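Local coordinates for DegV family protein (Eubacterium eligens, PDB 3FDJ), which is of unknown function but, as a DegV family member, probably binds a fatty acid or similar lipid between its two domains, at residues A[77-82]-A[137-142]; A[58-63]-A[262-267]. One frame throughout, in Å; residues are numbered along the deposited sequence.

Contact 1 (A[77-82]-A[137-142]); sequences EIFVVT and KKFEEI
Phe79 and Phe139 form an offset stack that packs the first turn of helix 139-150 against strand 77-82, an inner strand of the parallel part of the N-terminal alpha/beta sheet, paired with strands 5-9 and 109-114. The ring centroids of Phe79 and Phe139 lie 4.5 Å apart and their planes diverge by only 15°. The two side chains run past each other in opposite directions, and the overlap is at the rims: Phe79 CZ and Phe139 CE2 approach to 3.5 Å, each over a face of the other ring. Phe139 can reach back to the strand because its CG is anti to the backbone N (chi1 -178°).

Apolar contacts extend the stack. One turn on, Ile142 puts its CG2 methyl 3.5 Å from Phe79 CZ, while the Ile142 side chain also meets Leu129 and Ile133 of helix 120-134. From the strand, Glu77 lays its CB 3.9 Å from Phe139 CD2. A backbone oxygen also adjoins the Phe139 ring: Ile78 O sits at the ring edge, in plane, 3.6 Å from Phe139 CE2, where the slightly positive ring C-H groups face it.

Polar linkage between the segments is through water. With its chain extended beyond CG, Glu77 carries OE2 to a water at 2.6 Å, which donates to it; the same water accepts from Phe139 N at 2.9 Å, so an amide of the helix's first turn is satisfied from the strand side. The preceding amide finds its acceptor locally, as in half of a capping box: Lys138, the N-cap residue, gives its N-H to Glu141 OE1 at 3.0 Å, meeting that oxygen from above, 37° out of the carboxylate plane.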
loop_
_atom_site.group_PDB
_atom_site.type_symbol
_atom_site.label_atom_id
_atom_site.label_comp_id
_atom_site.label_asym_id
_atom_site.label_seq_id
_atom_site.Cartn_x
_atom_site.Cartn_y
_atom_site.Cartn_z
ATOM N N GLU A 77 -17.035 4.594 16.041
ATOM C CA GLU A 77 -17.078 3.706 14.879
ATOM C C GLU A 77 -15.813 3.930 14.054
ATOM O O GLU A 77 -15.606 5.004 13.490
ATOM C CB GLU A 77 -18.315 3.989 13.993
ATOM C CG GLU A 77 -19.608 3.664 14.661
ATOM C CD GLU A 77 -20.857 4.013 13.849
ATOM O OE1 GLU A 77 -20.986 5.142 13.325
ATOM O OE2 GLU A 77 -21.747 3.144 13.809
ATOM N N ILE A 78 -14.958 2.919 14.005
ATOM C CA ILE A 78 -13.651 3.029 13.388
ATOM C C ILE A 78 -13.373 1.841 12.487
ATOM O O ILE A 78 -13.605 0.682 12.874
ATOM C CB ILE A 78 -12.525 3.109 14.452
ATOM C CG1 ILE A 78 -12.784 4.236 15.469
ATOM C CG2 ILE A 78 -11.107 3.261 13.790
ATOM C CD1 ILE A 78 -11.737 4.314 16.588
ATOM N N PHE A 79 -12.875 2.140 11.285
ATOM C CA PHE A 79 -12.309 1.136 10.406
ATOM C C PHE A 79 -10.820 1.415 10.327
ATOM O O PHE A 79 -10.394 2.562 10.125
ATOM C CB PHE A 79 -12.946 1.151 9.002
ATOM C CG PHE A 79 -14.341 0.625 8.971
ATOM C CD1 PHE A 79 -14.591 -0.747 9.009
ATOM C CD2 PHE A 79 -15.418 1.488 8.924
ATOM C CE1 PHE A 79 -15.891 -1.220 8.989
ATOM C CE2 PHE A 79 -16.739 1.009 8.933
ATOM C CZ PHE A 79 -16.966 -0.339 8.979
ATOM N N VAL A 80 -10.030 0.357 10.496
ATOM C CA VAL A 80 -8.574 0.441 10.435
ATOM C C VAL A 80 -8.092 -0.422 9.297
ATOM O O VAL A 80 -8.402 -1.622 9.274
ATOM C CB VAL A 80 -7.932 -0.053 11.743
ATOM C CG1 VAL A 80 -6.421 0.227 11.719
ATOM C CG2 VAL A 80 -8.581 0.613 12.980
ATOM N N VAL A 81 -7.339 0.144 8.351
ATOM C CA VAL A 81 -6.793 -0.654 7.240
ATOM C C VAL A 81 -5.296 -0.834 7.447
ATOM O O VAL A 81 -4.584 0.133 7.720
ATOM C CB VAL A 81 -7.093 0.003 5.883
ATOM C CG1 VAL A 81 -6.550 -0.863 4.710
ATOM C CG2 VAL A 81 -8.616 0.232 5.730
ATOM N N THR A 82 -4.827 -2.073 7.380
ATOM C CA THR A 82 -3.414 -2.347 7.588
ATOM C C THR A 82 -2.775 -3.014 6.376
ATOM O O THR A 82 -3.434 -3.643 5.570
ATOM C CB THR A 82 -3.115 -3.243 8.831
ATOM O OG1 THR A 82 -3.458 -4.607 8.567
ATOM C CG2 THR A 82 -3.869 -2.751 10.116
ATOM N N LYS A 137 -24.526 3.942 4.566
ATOM C CA LYS A 137 -24.535 2.577 5.047
ATOM C C LYS A 137 -24.134 2.545 6.518
ATOM O O LYS A 137 -23.343 3.371 6.976
ATOM C CB LYS A 137 -23.655 1.703 4.166
ATOM C CG LYS A 137 -24.341 1.423 2.825
ATOM C CD LYS A 137 -23.417 0.891 1.766
ATOM C CE LYS A 137 -24.251 0.384 0.575
ATOM N NZ LYS A 137 -24.924 1.468 -0.187
ATOM N N LYS A 138 -24.707 1.607 7.268
ATOM C CA LYS A 138 -24.377 1.461 8.682
ATOM C C LYS A 138 -23.083 0.674 8.857
ATOM O O LYS A 138 -22.670 -0.073 7.958
ATOM C CB LYS A 138 -25.520 0.764 9.425
ATOM C CG LYS A 138 -26.832 1.541 9.407
ATOM C CD LYS A 138 -28.039 0.603 9.447
ATOM C CE LYS A 138 -28.085 -0.232 10.722
ATOM N NZ LYS A 138 -27.046 -1.336 10.764
ATOM N N PHE A 139 -22.466 0.824 10.025
ATOM C CA PHE A 139 -21.190 0.174 10.338
ATOM C C PHE A 139 -21.214 -1.325 10.011
ATOM O O PHE A 139 -20.312 -1.831 9.331
ATOM C CB PHE A 139 -20.806 0.388 11.804
ATOM C CG PHE A 139 -19.474 -0.207 12.180
ATOM C CD1 PHE A 139 -19.376 -1.524 12.536
ATOM C CD2 PHE A 139 -18.319 0.567 12.159
ATOM C CE1 PHE A 139 -18.143 -2.079 12.887
ATOM C CE2 PHE A 139 -17.093 0.024 12.496
ATOM C CZ PHE A 139 -17.010 -1.306 12.861
ATOM N N GLU A 140 -22.257 -2.012 10.464
ATOM C CA GLU A 140 -22.347 -3.454 10.272
ATOM C C GLU A 140 -22.483 -3.825 8.788
ATOM O O GLU A 140 -21.911 -4.818 8.347
ATOM C CB GLU A 140 -23.493 -4.033 11.086
ATOM C CG GLU A 140 -23.295 -3.903 12.604
ATOM C CD GLU A 140 -23.562 -2.512 13.171
ATOM O OE1 GLU A 140 -24.175 -1.614 12.487
ATOM O OE2 GLU A 140 -23.115 -2.325 14.336
ATOM N N GLU A 141 -23.172 -3.003 8.015
ATOM C CA GLU A 141 -23.282 -3.237 6.572
ATOM C C GLU A 141 -21.932 -3.100 5.888
ATOM O O GLU A 141 -21.572 -3.912 5.029
ATOM C CB GLU A 141 -24.298 -2.281 5.939
ATOM C CG GLU A 141 -25.717 -2.505 6.437
ATOM C CD GLU A 141 -26.744 -1.463 5.988
ATOM O OE1 GLU A 141 -26.383 -0.282 5.726
ATOM O OE2 GLU A 141 -27.949 -1.827 5.950
ATOM N N ILE A 142 -21.194 -2.060 6.274
ATOM C CA ILE A 142 -19.907 -1.760 5.673
ATOM C C ILE A 142 -18.901 -2.842 6.059
ATOM O O ILE A 142 -18.145 -3.350 5.215
ATOM C CB ILE A 142 -19.385 -0.375 6.120
ATOM C CG1 ILE A 142 -20.331 0.724 5.658
ATOM C CG2 ILE A 142 -17.962 -0.154 5.592
ATOM C CD1 ILE A 142 -20.075 2.103 6.331
HETATM O O HOH W 1 -23.575 2.643 11.995
#

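Contact 2 (A[58-63]-A[262-267]); sequences SYTACP and CSYYAE
Two tyrosine hydroxyls on consecutive helix residues, Tyr264 and Tyr265, reach two hydroxyl side chains, Ser58 and Thr60, that lie two residues apart on the facing segment. The backbones stay well separated, the axes of strand 59-61 and helix 262-266 approaching to 10.4 Å, so long side chains must bridge them.

Both hydrogen bonds are short and hydroxyl to hydroxyl: Ser58 OG lies 2.5 Å from Tyr264 OH, and Thr60 OG1 is 2.6 Å from Tyr265 OH. In each case the oxygen comes in at the edge of the tyrosine ring, near its plane. Thr60 can bond and pack at once because OG1 stands between its backbone N and carbonyl carbon (chi1 60°), which turns the CG2 methyl to the rings, 3.6 Å from Tyr264 CD2 and 3.5 Å from Tyr265 CE2. The rings also brace each other, Tyr264 CD2 resting 3.5 Å above the centre of the Tyr265 face. A phenylalanine in place of Tyr264 would probably keep the ring packing but leave Ser58 OG without its hydroxyl mate across the contact.

A bound hexaethylene glycol, probably from the crystallisation liquor, lies about 3 Å from the Thr60 side chain, consistent with a pocket between the domains, where relatives hold a fatty acid. Asn168 adds a weak bond to Tyr264 OH, and Gln167 of helix 163-167 accepts from Ser58 N. Strand 59-61 pairs antiparallel with strand 21-30, whose Ile29 touches both Thr60 and Tyr264, so helices 260-266 and 163-167 meet the N-terminal sheet here.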
loop_
_atom_site.group_PDB
_atom_site.type_symbol
_atom_site.label_atom_id
_atom_site.label_comp_id
_atom_site.label_asym_id
_atom_site.label_seq_id
_atom_site.Cartn_x
_atom_site.Cartn_y
_atom_site.Cartn_z
ATOM N N SER A 58 19.367 -1.999 7.094
ATOM C CA SER A 58 18.302 -1.086 7.453
ATOM C C SER A 58 17.059 -1.919 7.706
ATOM O O SER A 58 16.958 -3.060 7.240
ATOM C CB SER A 58 18.059 -0.035 6.370
ATOM O OG SER A 58 17.918 -0.638 5.105
ATOM N N TYR A 59 16.136 -1.324 8.451
ATOM C CA TYR A 59 15.026 -2.034 9.068
ATOM C C TYR A 59 13.763 -1.211 9.017
ATOM O O TYR A 59 13.825 -0.000 8.859
ATOM C CB TYR A 59 15.328 -2.274 10.547
ATOM C CG TYR A 59 16.662 -2.913 10.812
ATOM C CD1 TYR A 59 16.807 -4.295 10.773
ATOM C CD2 TYR A 59 17.776 -2.142 11.068
ATOM C CE1 TYR A 59 18.040 -4.893 10.994
ATOM C CE2 TYR A 59 19.000 -2.722 11.308
ATOM C CZ TYR A 59 19.123 -4.098 11.270
ATOM O OH TYR A 59 20.344 -4.677 11.504
ATOM N N THR A 60 12.614 -1.875 9.156
ATOM C CA THR A 60 11.367 -1.186 9.367
ATOM C C THR A 60 10.688 -1.705 10.630
ATOM O O THR A 60 10.943 -2.824 11.076
ATOM C CB THR A 60 10.406 -1.308 8.146
ATOM O OG1 THR A 60 10.092 -2.687 7.881
ATOM C CG2 THR A 60 11.063 -0.681 6.904
ATOM N N ALA A 61 9.815 -0.883 11.191
ATOM C CA ALA A 61 9.071 -1.255 12.393
ATOM C C ALA A 61 7.620 -0.830 12.253
ATOM O O ALA A 61 7.331 0.242 11.715
ATOM C CB ALA A 61 9.684 -0.591 13.610
ATOM N N CYS A 62 6.715 -1.646 12.790
ATOM C CA CYS A 62 5.290 -1.297 12.790
ATOM C C CYS A 62 5.018 -0.223 13.861
ATOM O O CYS A 62 5.893 0.062 14.706
ATOM C CB CYS A 62 4.451 -2.546 13.018
ATOM S SG CYS A 62 4.598 -3.165 14.655
ATOM N N PRO A 63 3.821 0.395 13.846
ATOM C CA PRO A 63 3.556 1.431 14.851
ATOM C C PRO A 63 3.370 0.866 16.258
ATOM O O PRO A 63 2.922 -0.267 16.416
ATOM C CB PRO A 63 2.222 2.032 14.389
ATOM C CG PRO A 63 2.076 1.612 12.950
ATOM C CD PRO A 63 2.708 0.262 12.897
ATOM N N CYS A 262 6.511 2.586 1.575
ATOM C CA CYS A 262 6.484 2.052 0.224
ATOM C C CYS A 262 7.715 2.477 -0.584
ATOM O O CYS A 262 8.215 1.689 -1.376
ATOM C CB CYS A 262 5.186 2.384 -0.505
ATOM S SG CYS A 262 3.742 1.408 0.146
ATOM N N SER A 263 8.241 3.669 -0.347
ATOM C CA SER A 263 9.469 4.117 -1.039
ATOM C C SER A 263 10.662 3.265 -0.620
ATOM O O SER A 263 11.477 2.901 -1.455
ATOM C CB SER A 263 9.741 5.607 -0.806
ATOM O OG SER A 263 8.730 6.422 -1.408
ATOM N N TYR A 264 10.720 2.895 0.658
ATOM C CA TYR A 264 11.801 2.040 1.151
ATOM C C TYR A 264 11.788 0.657 0.471
ATOM O O TYR A 264 12.822 0.198 0.002
ATOM C CB TYR A 264 11.743 1.912 2.687
ATOM C CG TYR A 264 12.742 0.945 3.250
ATOM C CD1 TYR A 264 14.072 1.323 3.401
ATOM C CD2 TYR A 264 12.385 -0.354 3.597
ATOM C CE1 TYR A 264 15.020 0.435 3.867
ATOM C CE2 TYR A 264 13.351 -1.262 4.101
ATOM C CZ TYR A 264 14.659 -0.850 4.229
ATOM O OH TYR A 264 15.637 -1.693 4.695
ATOM N N TYR A 265 10.624 0.018 0.423
ATOM C CA TYR A 265 10.523 -1.356 -0.063
ATOM C C TYR A 265 10.375 -1.481 -1.577
ATOM O O TYR A 265 10.863 -2.457 -2.161
ATOM C CB TYR A 265 9.393 -2.097 0.663
ATOM C CG TYR A 265 9.795 -2.605 2.029
ATOM C CD1 TYR A 265 10.838 -3.534 2.165
ATOM C CD2 TYR A 265 9.163 -2.149 3.198
ATOM C CE1 TYR A 265 11.226 -4.004 3.420
ATOM C CE2 TYR A 265 9.542 -2.629 4.448
ATOM C CZ TYR A 265 10.558 -3.555 4.548
ATOM O OH TYR A 265 10.968 -4.010 5.780
ATOM N N ALA A 266 9.715 -0.522 -2.218
ATOM C CA ALA A 266 9.618 -0.526 -3.694
ATOM C C ALA A 266 10.873 0.011 -4.374
ATOM O O ALA A 266 11.180 -0.362 -5.512
ATOM C CB ALA A 266 8.377 0.228 -4.171
ATOM N N GLU A 267 11.579 0.887 -3.670
ATOM C CA GLU A 267 12.850 1.503 -4.089
ATOM C C GLU A 267 12.720 2.480 -5.249
ATOM O O GLU A 267 11.695 2.558 -5.913
ATOM C CB GLU A 267 13.947 0.462 -4.317
ATOM C CG GLU A 267 14.247 -0.281 -3.027
ATOM C CD GLU A 267 15.554 -1.051 -3.039
ATOM O OE1 GLU A 267 16.591 -0.472 -3.452
ATOM O OE2 GLU A 267 15.537 -2.220 -2.580
#

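Overall arrangement
Both contacts bring a helix up to a strand of the same N-terminal sheet and both are largely buried, but they lie on opposite sides of the chain's centre, about 27 Å apart between centres. Contact 1, 19 Å from that centre, joins elements of one domain and depends on aromatic and apolar packing, with one water bridging Glu77 and the helix start. Contact 2 is more central, at 11 Å, and joins the sheet to helix 260-266 across the domain interface; its chemistry is direct hydroxyl pairing, and it buries less surface, 206 against 280 Å². Along the chain, contact 1 is nested within the long loop that contact 2 closes.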